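Local coordinates for D-threo-3-hydroxyaspartate dehydratase (PDB 3WQC), which uses pyridoxal 5'-phosphate to deaminate D-threo-3-hydroxyaspartate to oxaloacetate and ammonium, and also dehydrates L-threo- and L-erythro-3-hydroxyaspartate and D-serine, at residues 29-33 with 263-267; 202-207 with 223-227; 274-279 with 345-351. All blocks are in the same frame, centred on the assembly; numbering follows the deposited sequence.

Overall arrangement
Near the N terminus, strand 22-26 of the mixed beta-sheet runs into helix 27-44, the first partner of contact 1. The chain then builds the parallel, TIM-barrel-like domain, where contact 2 pairs helix 192-215 with the strand that follows it and leads into the cofactor pocket. Contact 1 closes only afterwards, at 263-267, so its long loop encloses the short one of contact 2. From 268 the chain enters the beta domain, and contact 3 closes a separate loop there, in series with the other two. Contact 1 thus lies at the domain junction, with its centre about 26 Å from that of contact 2 and about 29 Å from that of contact 3.

Contact 1. Residues 29-33 with 263-267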
loop_
_atom_site.group_PDB
_atom_site.type_symbol
_atom_site.label_atom_id
_atom_site.label_comp_id
_atom_site.label_asym_id
_atom_site.label_seq_id
_atom_site.Cartn_x
_atom_site.Cartn_y
_atom_site.Cartn_z
ATOM N N ARG B 29 19.121 4.694 14.893
ATOM C CA ARG B 29 18.111 5.789 14.885
ATOM C C ARG B 29 16.840 5.323 15.555
ATOM O O ARG B 29 16.228 6.105 16.318
ATOM C CB ARG B 29 17.747 6.192 13.466
ATOM C CG ARG B 29 18.902 6.943 12.804
ATOM C CD ARG B 29 18.507 7.384 11.394
ATOM N NE ARG B 29 19.599 8.155 10.749
ATOM C CZ ARG B 29 19.403 8.873 9.630
ATOM N NH1 ARG B 29 18.172 9.008 9.046
ATOM N NH2 ARG B 29 20.423 9.545 9.130
ATOM N N MET B 30 16.430 4.069 15.305
ATOM C CA MET B 30 15.171 3.529 15.940
ATOM C C MET B 30 15.357 3.544 17.487
ATOM O O MET B 30 14.431 4.026 18.231
ATOM C CB MET B 30 14.870 2.102 15.530
ATOM C CG MET B 30 13.569 1.557 16.106
ATOM S SD MET B 30 13.410 -0.219 15.913
ATOM C CE MET B 30 14.573 -0.908 17.154
ATOM N N GLN B 31 16.506 3.128 18.002
ATOM C CA GLN B 31 16.703 3.152 19.471
ATOM C C GLN B 31 16.700 4.550 20.038
ATOM O O GLN B 31 16.142 4.756 21.136
ATOM C CB GLN B 31 18.026 2.490 19.800
ATOM C CG GLN B 31 17.769 1.017 19.800
ATOM C CD GLN B 31 16.785 0.501 20.924
ATOM O OE1 GLN B 31 16.317 -0.537 20.772
ATOM N NE2 GLN B 31 16.583 1.227 22.032
ATOM N N ARG B 32 17.233 5.551 19.316
ATOM C CA ARG B 32 17.202 6.987 19.782
ATOM C C ARG B 32 15.744 7.405 19.832
ATOM O O ARG B 32 15.332 8.117 20.740
ATOM C CB ARG B 32 17.950 8.004 18.877
ATOM C CG ARG B 32 19.480 8.027 19.114
ATOM C CD ARG B 32 20.251 8.659 17.964
ATOM N NE ARG B 32 21.265 7.623 17.740
ATOM C CZ ARG B 32 21.741 7.209 16.563
ATOM N NH1 ARG B 32 21.353 7.798 15.425
ATOM N NH2 ARG B 32 22.583 6.177 16.531
ATOM N N ASN B 33 14.937 7.044 18.826
ATOM C CA ASN B 33 13.495 7.472 18.832
ATOM C C ASN B 33 12.752 6.830 20.003
ATOM O O ASN B 33 11.938 7.506 20.642
ATOM C CB ASN B 33 12.873 7.002 17.490
ATOM C CG ASN B 33 13.405 7.765 16.283
ATOM O OD1 ASN B 33 14.004 8.861 16.409
ATOM N ND2 ASN B 33 13.198 7.188 15.069
ATOM N N ALA B 263 14.938 15.155 9.329
ATOM C CA ALA B 263 15.094 14.035 8.402
ATOM C C ALA B 263 16.152 13.003 8.920
ATOM O O ALA B 263 15.972 11.791 8.738
ATOM C CB ALA B 263 15.449 14.567 7.010
ATOM N N GLU B 264 17.194 13.473 9.648
ATOM C CA GLU B 264 18.188 12.602 10.231
ATOM C C GLU B 264 17.647 11.732 11.349
ATOM O O GLU B 264 18.387 10.799 11.770
ATOM C CB GLU B 264 19.438 13.362 10.796
ATOM C CG GLU B 264 20.120 14.369 9.916
ATOM C CD GLU B 264 19.549 15.773 10.147
ATOM O OE1 GLU B 264 20.151 16.553 10.951
ATOM O OE2 GLU B 264 18.486 16.078 9.529
ATOM N N ASP B 265 16.397 11.987 11.838
ATOM C CA ASP B 265 15.801 11.059 12.827
ATOM C C ASP B 265 14.989 9.949 12.166
ATOM O O ASP B 265 14.565 9.032 12.921
ATOM C CB ASP B 265 14.870 11.832 13.822
ATOM C CG ASP B 265 15.591 13.014 14.465
ATOM O OD1 ASP B 265 16.817 12.883 14.729
ATOM O OD2 ASP B 265 15.022 14.117 14.657
ATOM N N VAL B 266 14.829 9.949 10.838
ATOM C CA VAL B 266 13.941 8.991 10.174
ATOM C C VAL B 266 14.704 7.676 10.071
ATOM O O VAL B 266 15.790 7.622 9.445
ATOM C CB VAL B 266 13.497 9.535 8.803
ATOM C CG1 VAL B 266 12.640 8.521 8.027
ATOM C CG2 VAL B 266 12.691 10.827 8.945
ATOM N N ALA B 267 14.188 6.653 10.759
ATOM C CA ALA B 267 14.864 5.359 10.898
ATOM C C ALA B 267 14.518 4.395 9.769
ATOM O O ALA B 267 15.143 3.372 9.658
ATOM C CB ALA B 267 14.622 4.790 12.317
#
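Arg29 and Asn33, one turn apart at the start of helix 27-44, grip the 3-10 turn and loop 263-267 that leads from the barrel-like domain of this alanine racemase-type fold into the beta domain. Both side chains bind backbone carbonyls. The Arg29 chain is extended from CG to NE, which carries its guanidinium across the turn. There Arg29 NH1 donates to Val266 O at 2.8 Å, with the acceptor close to the guanidinium plane but the donor tilted 24° from the plane of the carbonyl. Glu264 O sits over one guanidinium face, 3.1 Å from Arg29 CZ; this is a contact from above, not a hydrogen bond, though its partial negative charge probably suits the cation. A turn further along the helix, Asn33 ND2 meets Asp265 O at 3.1 Å, almost in line with the carbonyl and within 2° of the amide plane. The same ND2 also donates to Val249 O, so two backbone carbonyls fix how the amide is turned. Next to these polar groups, Ala267 CB fits against the helix, 3.6 Å from Arg29 CB and 4.2 Å from Met30 CB. The backbone of Ala267 bonds to Asp26, at the end of strand 22-26, and to Phe250. Met30 meanwhile packs on Ala63 of helix 58-66, and Val266 turns to Leu358, so the loop is held between helix 27-44 and strand 354-358 of the beta-domain sheet.

Contact 2. Residues 202-207 with 223-227; sequences ERAGCV and VSVGS. With PLP (pyridoxal-5'-phosphate), chain J.
With CG opposite the backbone N (chi1 -177°) and the chain extended beyond it, Glu202 stretches from helix 192-215 along Val225 to the end of strand 222-225. Glu202 CD lies 3.8 Å from Val225 CB, and Glu202 OE2 takes a weak, bent hydrogen bond from Gly226 N at 2.9 Å (129° at the hydrogen). Cys206 likewise swings SG away from its own N, bringing the sulfur 3.9 Å from Val223 CG1, while Cys206 CB rests 3.8 Å from Val225 CG1. Val207 CG2 meets the same Val223 methyl, the two side chains crossing at about a right angle. The axes of helix segment 202-207 and strand segment 223-225 are 8.6 Å apart at closest approach and roughly antiparallel (151°), as in a beta/alpha barrel. At the strand's end the chain enters the cofactor pocket: Gly226 O, bonded to His182 ND1, lies 3.5 Å from C6 of the pyridoxal phosphate ring, and Ser227 CA is 3.8 Å from its O2P. An alanine in place of this glutamate would remove the carboxylate and is likely to leave Gly226 N, Ala183 N and Thr230 OG1 without their shared partner. The buried carboxylate accepts from Ala183 and Gly226 through OE2 and bonds Thr230 through OE1, an environment that would help offset a negative charge and that probably steadies the pocket loop from the second shell.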
loop_
_atom_site.group_PDB
_atom_site.type_symbol
_atom_site.label_atom_id
_atom_site.label_comp_id
_atom_site.label_asym_id
_atom_site.label_seq_id
_atom_site.Cartn_x
_atom_site.Cartn_y
_atom_site.Cartn_z
ATOM N N GLU B 202 -6.580 18.216 23.635
ATOM C CA GLU B 202 -6.769 16.739 23.666
ATOM C C GLU B 202 -6.785 16.251 25.145
ATOM O O GLU B 202 -7.668 15.493 25.570
ATOM C CB GLU B 202 -5.572 16.121 22.894
ATOM C CG GLU B 202 -5.684 14.603 22.798
ATOM C CD GLU B 202 -4.471 13.905 22.152
ATOM O OE1 GLU B 202 -3.302 14.375 22.306
ATOM O OE2 GLU B 202 -4.675 12.803 21.541
ATOM N N ARG B 203 -5.805 16.739 25.964
ATOM C CA ARG B 203 -5.733 16.358 27.379
ATOM C C ARG B 203 -7.003 16.825 28.051
ATOM O O ARG B 203 -7.653 16.060 28.793
ATOM C CB ARG B 203 -4.498 17.031 28.086
ATOM C CG ARG B 203 -4.290 16.619 29.523
ATOM C CD ARG B 203 -3.544 17.707 30.298
ATOM N NE ARG B 203 -4.369 18.966 30.430
ATOM C CZ ARG B 203 -5.446 19.093 31.249
ATOM N NH1 ARG B 203 -5.770 18.163 32.162
ATOM N NH2 ARG B 203 -6.111 20.265 31.205
ATOM N N ALA B 204 -7.313 18.112 27.893
ATOM C CA ALA B 204 -8.477 18.720 28.636
ATOM C C ALA B 204 -9.780 18.032 28.276
ATOM O O ALA B 204 -10.606 17.731 29.162
ATOM C CB ALA B 204 -8.580 20.228 28.336
ATOM N N GLY B 205 -9.969 17.693 26.996
ATOM C CA GLY B 205 -11.229 17.077 26.582
ATOM C C GLY B 205 -11.314 15.632 27.089
ATOM O O GLY B 205 -12.403 15.218 27.528
ATOM N N CYS B 206 -10.213 14.852 27.059
ATOM C CA CYS B 206 -10.326 13.464 27.535
ATOM C C CYS B 206 -10.594 13.472 29.040
ATOM O O CYS B 206 -11.358 12.666 29.544
ATOM C CB CYS B 206 -9.048 12.727 27.126
ATOM S SG CYS B 206 -9.403 10.966 26.987
ATOM N N VAL B 207 -9.832 14.323 29.782
ATOM C CA VAL B 207 -10.027 14.381 31.229
ATOM C C VAL B 207 -11.444 14.916 31.537
ATOM O O VAL B 207 -12.071 14.356 32.466
ATOM C CB VAL B 207 -8.903 15.288 31.816
ATOM C CG1 VAL B 207 -9.220 15.562 33.305
ATOM C CG2 VAL B 207 -7.533 14.567 31.733
ATOM N N VAL B 223 -7.264 7.204 31.618
ATOM C CA VAL B 223 -7.439 8.353 30.690
ATOM C C VAL B 223 -6.287 8.194 29.732
ATOM O O VAL B 223 -5.117 8.393 30.116
ATOM C CB VAL B 223 -7.469 9.710 31.363
ATOM C CG1 VAL B 223 -7.544 10.867 30.379
ATOM C CG2 VAL B 223 -8.616 9.724 32.361
ATOM N N SER B 224 -6.537 7.941 28.429
ATOM C CA SER B 224 -5.480 7.614 27.419
ATOM C C SER B 224 -5.593 8.626 26.322
ATOM O O SER B 224 -6.684 8.765 25.669
ATOM C CB SER B 224 -5.798 6.191 26.965
ATOM O OG SER B 224 -4.844 5.797 25.980
ATOM N N VAL B 225 -4.495 9.308 25.994
ATOM C CA VAL B 225 -4.485 10.282 24.870
ATOM C C VAL B 225 -3.394 9.924 23.901
ATOM O O VAL B 225 -2.487 9.173 24.277
ATOM C CB VAL B 225 -4.284 11.770 25.348
ATOM C CG1 VAL B 225 -5.346 12.100 26.430
ATOM C CG2 VAL B 225 -2.866 11.956 25.953
ATOM N N GLY B 226 -3.415 10.520 22.720
ATOM C CA GLY B 226 -2.137 10.642 21.978
ATOM C C GLY B 226 -2.209 10.559 20.490
ATOM O O GLY B 226 -3.003 9.834 19.930
ATOM N N SER B 227 -1.243 11.243 19.904
ATOM C CA SER B 227 -0.767 11.069 18.539
ATOM C C SER B 227 0.733 11.391 18.743
ATOM O O SER B 227 1.112 12.007 19.753
ATOM C CB SER B 227 -1.432 12.052 17.566
ATOM O OG SER B 227 -1.083 13.406 17.908
HETATM N N1 PLP J . -4.110 6.216 18.848
HETATM C C2 PLP J . -4.938 5.802 17.868
HETATM C C2A PLP J . -6.389 5.497 18.161
HETATM C C3 PLP J . -4.410 5.638 16.535
HETATM O O3 PLP J . -5.219 5.207 15.580
HETATM C C4 PLP J . -3.022 5.954 16.314
HETATM C C4A PLP J . -2.482 5.757 15.009
HETATM C C5 PLP J . -2.223 6.385 17.415
HETATM C C6 PLP J . -2.836 6.573 18.662
HETATM C C5A PLP J . -0.767 6.733 17.233
HETATM O O4P PLP J . -0.667 7.976 16.397
HETATM P P PLP J . 0.761 8.299 15.748
HETATM O O1P PLP J . 1.704 8.141 16.882
HETATM O O2P PLP J . 0.616 9.715 15.312
HETATM O O3P PLP J . 1.054 7.319 14.687
#

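Contact 3. Residues 274-279 with 345-351; sequences VIGHQA and IATRFPL
Strand 268-278 carries a classic beta bulge at Ile275 and Gly276, set opposite Ile285 of strand 283-286, and beside it the short helix 345-348 gives way to Phe349, the first residue to leave helical geometry. The contact joins strand 268-278 of the beta-domain sheet to the helix and loop that precede strand 354-358. His277 is the main side chain here. With CG opposite its carbonyl carbon (chi1 -58°), its ring is directed at the end of the helix, where His277 NE2 donates to Phe349 O at 2.6 Å; the acceptor lies 2° from the ring plane, the donor 27° out of the carbonyl plane. The protonated NE2 thus binds a carbonyl just past the last helical residue. Ala346 CA sits over one face of the His277 ring, 3.8 Å from its centroid, as a CH-pi contact, so the imidazole is held both at its edge and over a face. Val274 lies against the chain after the helix: Val274 CG1 is 3.6 Å from Phe349 O, and Val274 CG2 faces Phe349 CB at 4.1 Å. The Phe349 ring itself turns away to meet Phe322 edge-to-face. Gln278, whose CB points away from the helix, bonds through NE2 to Arg151 O and Gly153 O of the second subunit. Leu351 packs on Ala123 of that subunit and also presses CD1 to within 3.5 Å of Ile275 O, at the bulge. At the other end of the contact, a water donates to Ala279 O and accepts from Ile345 N at 2.9 Å, joining the strand's end to the helix's first N-H.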
loop_
_atom_site.group_PDB
_atom_site.type_symbol
_atom_site.label_atom_id
_atom_site.label_comp_id
_atom_site.label_asym_id
_atom_site.label_seq_id
_atom_site.Cartn_x
_atom_site.Cartn_y
_atom_site.Cartn_z
ATOM N N VAL B 274 19.168 1.985 -9.123
ATOM C CA VAL B 274 18.908 2.678 -10.354
ATOM C C VAL B 274 18.902 1.658 -11.536
ATOM O O VAL B 274 19.874 0.877 -11.701
ATOM C CB VAL B 274 20.040 3.708 -10.594
ATOM C CG1 VAL B 274 19.818 4.343 -11.992
ATOM C CG2 VAL B 274 19.939 4.826 -9.535
ATOM N N ILE B 275 17.793 1.594 -12.290
ATOM C CA ILE B 275 17.648 0.641 -13.355
ATOM C C ILE B 275 17.557 1.296 -14.752
ATOM O O ILE B 275 17.504 0.597 -15.776
ATOM C CB ILE B 275 16.393 -0.265 -13.132
ATOM C CG1 ILE B 275 15.118 0.598 -13.049
ATOM C CG2 ILE B 275 16.568 -1.091 -11.854
ATOM C CD1 ILE B 275 13.800 -0.239 -13.030
ATOM N N GLY B 276 17.625 2.622 -14.824
ATOM C CA GLY B 276 17.561 3.264 -16.142
ATOM C C GLY B 276 17.547 4.761 -16.007
ATOM O O GLY B 276 17.624 5.282 -14.879
ATOM N N HIS B 277 17.492 5.457 -17.154
ATOM C CA HIS B 277 17.412 6.904 -17.193
ATOM C C HIS B 277 16.539 7.418 -18.334
ATOM O O HIS B 277 16.326 6.712 -19.347
ATOM C CB HIS B 277 18.816 7.487 -17.415
ATOM C CG HIS B 277 19.812 7.098 -16.370
ATOM N ND1 HIS B 277 20.580 5.941 -16.420
ATOM C CD2 HIS B 277 20.058 7.666 -15.146
ATOM C CE1 HIS B 277 21.342 5.857 -15.304
ATOM N NE2 HIS B 277 21.007 6.899 -14.507
ATOM N N GLN B 278 16.139 8.718 -18.243
ATOM C CA GLN B 278 15.736 9.537 -19.479
ATOM C C GLN B 278 16.604 10.796 -19.383
ATOM O O GLN B 278 16.307 11.754 -18.639
ATOM C CB GLN B 278 14.222 9.878 -19.538
ATOM C CG GLN B 278 13.332 8.667 -19.792
ATOM C CD GLN B 278 13.578 7.936 -21.114
ATOM O OE1 GLN B 278 14.373 8.398 -21.972
ATOM N NE2 GLN B 278 12.962 6.806 -21.301
ATOM N N ALA B 279 17.778 10.759 -19.993
ATOM C CA ALA B 279 18.808 11.774 -19.724
ATOM C C ALA B 279 18.336 13.154 -20.103
ATOM O O ALA B 279 18.693 14.139 -19.399
ATOM C CB ALA B 279 20.140 11.413 -20.448
ATOM N N ILE B 345 22.505 13.272 -15.634
ATOM C CA ILE B 345 21.819 12.448 -14.598
ATOM C C ILE B 345 22.435 11.038 -14.525
ATOM O O ILE B 345 22.565 10.481 -13.423
ATOM C CB ILE B 345 20.266 12.372 -14.762
ATOM C CG1 ILE B 345 19.617 11.758 -13.495
ATOM C CG2 ILE B 345 19.860 11.625 -16.020
ATOM C CD1 ILE B 345 19.565 12.709 -12.301
ATOM N N ALA B 346 22.861 10.487 -15.688
ATOM C CA ALA B 346 23.498 9.145 -15.699
ATOM C C ALA B 346 24.861 9.103 -14.942
ATOM O O ALA B 346 25.247 8.058 -14.403
ATOM C CB ALA B 346 23.631 8.602 -17.138
ATOM N N THR B 347 25.611 10.220 -14.946
ATOM C CA THR B 347 26.898 10.300 -14.195
ATOM C C THR B 347 26.563 10.511 -12.708
ATOM O O THR B 347 27.210 9.943 -11.819
ATOM C CB THR B 347 28.010 11.294 -14.875
ATOM O OG1 THR B 347 27.706 12.628 -14.523
ATOM C CG2 THR B 347 28.006 11.150 -16.377
ATOM N N ARG B 348 25.520 11.293 -12.417
ATOM C CA ARG B 348 25.171 11.479 -11.014
ATOM C C ARG B 348 24.641 10.184 -10.342
ATOM O O ARG B 348 24.893 9.904 -9.164
ATOM C CB ARG B 348 24.150 12.578 -10.855
ATOM C CG ARG B 348 23.978 12.880 -9.393
ATOM C CD ARG B 348 25.262 13.401 -8.809
ATOM N NE ARG B 348 25.010 14.821 -8.838
ATOM C CZ ARG B 348 24.532 15.512 -7.818
ATOM N NH1 ARG B 348 24.367 14.927 -6.634
ATOM N NH2 ARG B 348 24.321 16.810 -7.981
ATOM N N PHE B 349 23.855 9.459 -11.100
ATOM C CA PHE B 349 23.194 8.230 -10.646
ATOM C C PHE B 349 23.437 7.071 -11.630
ATOM O O PHE B 349 22.529 6.685 -12.361
ATOM C CB PHE B 349 21.686 8.482 -10.422
ATOM C CG PHE B 349 21.403 9.479 -9.349
ATOM C CD1 PHE B 349 21.487 9.101 -7.964
ATOM C CD2 PHE B 349 21.039 10.804 -9.661
ATOM C CE1 PHE B 349 21.202 10.078 -6.956
ATOM C CE2 PHE B 349 20.795 11.743 -8.658
ATOM C CZ PHE B 349 20.881 11.396 -7.319
ATOM N N PRO B 350 24.622 6.427 -11.584
ATOM C CA PRO B 350 24.871 5.396 -12.658
ATOM C C PRO B 350 23.976 4.130 -12.523
ATOM O O PRO B 350 23.513 3.792 -11.378
ATOM C CB PRO B 350 26.361 5.017 -12.435
ATOM C CG PRO B 350 26.895 6.184 -11.693
ATOM C CD PRO B 350 25.841 6.751 -10.824
ATOM N N LEU B 351 23.679 3.452 -13.636
ATOM C CA LEU B 351 22.966 2.208 -13.589
ATOM C C LEU B 351 23.558 1.307 -12.522
ATOM O O LEU B 351 24.809 1.233 -12.385
ATOM C CB LEU B 351 23.027 1.507 -14.986
ATOM C CG LEU B 351 22.412 0.076 -15.174
ATOM C CD1 LEU B 351 20.893 0.116 -15.121
ATOM C CD2 LEU B 351 22.848 -0.702 -16.453
HETATM O O HOH W 1 20.622 14.486 -17.511
#